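Local coordinates for Alpha/beta hydrolase (Legionella pneumophila subsp. pneumophila str. Philadelphia 1, PDB 4EZI), which is of unknown function but has an alpha/beta-hydrolase fold and may hydrolyse ester bonds, possibly as a lipase, at residues D161-G167 with L189-A195. Residues are numbered along the deposited sequence; the frame is centred on the assembly and turned at random.
Sequences DKLYLAG and LPVSAVA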
ATOM      1  N   ASP A 161      14.260  15.268   9.711  1.00 13.26           N
ATOM      2  CA  ASP A 161      14.622  14.520   8.508  1.00 14.21           C
ATOM      3  C   ASP A 161      14.314  13.023   8.625  1.00 12.47           C
ATOM      4  O   ASP A 161      14.652  12.246   7.724  1.00 15.41           O
ATOM      5  CB  ASP A 161      16.089  14.797   8.114  1.00 17.49           C
ATOM      6  CG  ASP A 161      16.299  16.231   7.582  1.00 26.60           C
ATOM      7  OD1 ASP A 161      15.461  16.738   6.798  1.00 29.89           O
ATOM      8  OD2 ASP A 161      17.323  16.854   7.943  1.00 33.85           O
ATOM      9  N   LYS A 162      13.677  12.606   9.714  1.00 10.65           N
ATOM     10  CA  LYS A 162      13.278  11.199   9.862  1.00 10.63           C
ATOM     11  C   LYS A 162      12.103  10.914   8.919  1.00  9.34           C
ATOM     12  O   LYS A 162      11.112  11.647   8.899  1.00 10.39           O
ATOM     13  CB  LYS A 162      12.861  10.874  11.291  1.00 10.70           C
ATOM     14  CG  LYS A 162      13.989  10.971  12.346  1.00 12.55           C
ATOM     15  CD  LYS A 162      14.932   9.782  12.300  1.00 12.48           C
ATOM     16  CE  LYS A 162      15.976   9.830  13.437  1.00 14.16           C
ATOM     17  NZ  LYS A 162      16.913   8.674  13.391  1.00 15.78           N
ATOM     18  N   LEU A 163      12.236   9.835   8.150  1.00  9.87           N
ATOM     19  CA  LEU A 163      11.244   9.415   7.174  1.00  9.63           C
ATOM     20  C   LEU A 163      11.086   7.903   7.224  1.00  8.49           C
ATOM     21  O   LEU A 163      12.051   7.150   7.022  1.00  9.25           O
ATOM     22  CB  LEU A 163      11.656   9.863   5.774  1.00  9.86           C
ATOM     23  CG  LEU A 163      10.776   9.407   4.614  1.00  9.66           C
ATOM     24  CD1 LEU A 163       9.322   9.887   4.734  1.00 11.01           C
ATOM     25  CD2 LEU A 163      11.374   9.857   3.302  1.00 11.37           C
ATOM     26  N   TYR A 164       9.867   7.448   7.476  1.00  8.20           N
ATOM     27  CA  TYR A 164       9.561   6.035   7.609  1.00  7.96           C
ATOM     28  C   TYR A 164       8.536   5.647   6.537  1.00  7.89           C
ATOM     29  O   TYR A 164       7.608   6.410   6.292  1.00  8.63           O
ATOM     30  CB  TYR A 164       8.973   5.752   9.001  1.00  9.15           C
ATOM     31  CG  TYR A 164       9.719   6.411  10.144  1.00  9.42           C
ATOM     32  CD1 TYR A 164      10.920   5.903  10.607  1.00 10.04           C
ATOM     33  CD2 TYR A 164       9.240   7.577  10.720  1.00  9.83           C
ATOM     34  CE1 TYR A 164      11.603   6.535  11.665  1.00 10.02           C
ATOM     35  CE2 TYR A 164       9.893   8.201  11.753  1.00 10.21           C
ATOM     36  CZ  TYR A 164      11.090   7.696  12.211  1.00  9.51           C
ATOM     37  OH  TYR A 164      11.742   8.303  13.257  1.00 11.92           O
ATOM     38  N   LEU A 165       8.679   4.469   5.933  1.00  7.94           N
ATOM     39  CA  LEU A 165       7.756   4.040   4.875  1.00  7.55           C
ATOM     40  C   LEU A 165       7.139   2.701   5.283  1.00  7.25           C
ATOM     41  O   LEU A 165       7.870   1.750   5.541  1.00  7.88           O
ATOM     42  CB  LEU A 165       8.493   3.874   3.540  1.00  8.88           C
ATOM     43  CG  LEU A 165       9.411   5.015   3.083  1.00  9.51           C
ATOM     44  CD1 LEU A 165      10.094   4.597   1.779  1.00 10.96           C
ATOM     45  CD2 LEU A 165       8.707   6.352   2.953  1.00  9.55           C
ATOM     46  N   ALA A 166       5.811   2.601   5.282  1.00  7.59           N
ATOM     47  CA  ALA A 166       5.125   1.350   5.624  1.00  7.11           C
ATOM     48  C   ALA A 166       3.866   1.213   4.782  1.00  6.83           C
ATOM     49  O   ALA A 166       3.352   2.178   4.250  1.00  7.43           O
ATOM     50  CB  ALA A 166       4.768   1.289   7.105  1.00  9.56           C
ATOM     51  N   GLY A 167       3.342  -0.002   4.750  1.00  7.04           N
ATOM     52  CA  GLY A 167       2.074  -0.254   4.106  1.00  6.63           C
ATOM     53  C   GLY A 167       1.683  -1.687   4.331  1.00  6.92           C
ATOM     54  O   GLY A 167       2.457  -2.452   4.907  1.00  8.09           O
ATOM     55  N   LEU A 189      17.437  12.296  -0.632  1.00 16.69           N
ATOM     56  CA  LEU A 189      16.395  12.345   0.390  1.00 15.60           C
ATOM     57  C   LEU A 189      16.609  11.165   1.348  1.00 15.21           C
ATOM     58  O   LEU A 189      16.407  10.022   0.968  1.00 15.69           O
ATOM     59  CB  LEU A 189      15.013  12.252  -0.255  1.00 15.27           C
ATOM     60  CG  LEU A 189      13.858  12.255   0.749  1.00 16.05           C
ATOM     61  CD1 LEU A 189      13.786  13.581   1.522  1.00 18.88           C
ATOM     62  CD2 LEU A 189      12.548  11.964   0.046  1.00 19.59           C
ATOM     63  N   PRO A 190      16.980  11.428   2.612  1.00 14.36           N
ATOM     64  CA  PRO A 190      17.227  10.296   3.513  1.00 14.70           C
ATOM     65  C   PRO A 190      15.955   9.540   3.857  1.00 13.00           C
ATOM     66  O   PRO A 190      14.909  10.163   4.062  1.00 12.74           O
ATOM     67  CB  PRO A 190      17.823  10.938   4.783  1.00 17.18           C
ATOM     68  CG  PRO A 190      18.179  12.333   4.412  1.00 19.66           C
ATOM     69  CD  PRO A 190      17.384  12.714   3.205  1.00 17.00           C
ATOM     70  N   VAL A 191      16.057   8.211   3.863  1.00 11.63           N
ATOM     71  CA  VAL A 191      14.988   7.338   4.305  1.00 10.45           C
ATOM     72  C   VAL A 191      15.512   6.638   5.559  1.00 11.13           C
ATOM     73  O   VAL A 191      16.633   6.107   5.545  1.00 12.50           O
ATOM     74  CB  VAL A 191      14.591   6.316   3.228  1.00 10.71           C
ATOM     75  CG1 VAL A 191      13.532   5.331   3.778  1.00 11.44           C
ATOM     76  CG2 VAL A 191      14.109   7.000   1.963  1.00 12.93           C
ATOM     77  N   SER A 192      14.743   6.669   6.647  1.00 10.42           N
ATOM     78  CA  SER A 192      15.185   6.169   7.962  1.00 10.17           C
ATOM     79  C   SER A 192      14.889   4.691   8.188  1.00  9.87           C
ATOM     80  O   SER A 192      15.670   3.996   8.817  1.00 11.28           O
ATOM     81  CB  SER A 192      14.556   6.994   9.096  1.00 10.60           C
ATOM     82  OG  SER A 192      14.731   8.385   8.881  1.00 12.09           O
ATOM     83  N   ALA A 193      13.753   4.201   7.701  1.00  9.34           N
ATOM     84  CA  ALA A 193      13.385   2.799   7.909  1.00  9.09           C
ATOM     85  C   ALA A 193      12.191   2.493   7.025  1.00  8.75           C
ATOM     86  O   ALA A 193      11.360   3.364   6.753  1.00  9.19           O
ATOM     87  CB  ALA A 193      13.032   2.509   9.345  1.00 10.40           C
ATOM     88  N   VAL A 194      12.086   1.236   6.603  1.00  8.68           N
ATOM     89  CA  VAL A 194      11.068   0.769   5.662  1.00  8.37           C
ATOM     90  C   VAL A 194      10.535  -0.573   6.181  1.00  8.48           C
ATOM     91  O   VAL A 194      11.325  -1.469   6.471  1.00  9.07           O
ATOM     92  CB  VAL A 194      11.669   0.629   4.250  1.00  8.17           C
ATOM     93  CG1 VAL A 194      10.591   0.180   3.261  1.00  9.24           C
ATOM     94  CG2 VAL A 194      12.268   1.956   3.809  1.00 10.30           C
ATOM     95  N   ALA A 195       9.213  -0.734   6.241  1.00  8.79           N
ATOM     96  CA  ALA A 195       8.621  -1.947   6.784  1.00  7.99           C
ATOM     97  C   ALA A 195       7.344  -2.331   5.998  1.00  8.17           C
ATOM     98  O   ALA A 195       6.223  -2.082   6.438  1.00  8.43           O
ATOM     99  CB  ALA A 195       8.317  -1.794   8.273  1.00  9.71           C
TER
HETATM  100  O   HOH W   1      14.139  12.606   5.040  1.00 16.37           O
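L165 pushes its CD1 methyl into the notch between V191 and V194, meeting V191 CG1 and V194 CG2 at 4.0 Å each. With CG anti to the carbonyl carbon (chi1 -49°), L165 carries CD1 toward these two valines. L163 makes a second bump on this face. Its CD2 rests on P190 O at 3.6 Å and also touches L189 CD2 and V191 CG2. The two leucines L163 and L189 cross at about a right angle. Helix 170-185 closes over L165 and V194, while helix 134-154 meets L163 and L189. The two strands and helix 170-185 form a beta-alpha-beta crossover of the alpha/beta-hydrolase sheet. Strand 162-168 leads into what is probably the nucleophile elbow, with G167 the first glycine of its GxSxG pattern. On the other face, A193 CB sits at the edge of the Y164 ring, near its plane. S192 CB lies obliquely to that ring, 3.9 Å from Y164 CE1. Helix 355-370 packs on this face. The backbones run parallel: L165 N donates a hydrogen bond to A193 O, and A195 N donates one to L165 O. Ahead of this regular ladder, the S192 side chain points at the backbone of L163. Its OG accepts a nearly straight bond from L163 N (3.0 Å, 166°), and S192 N donates to L163 O (2.8 Å). Farther out, one water donates to both D161 O and P190 O.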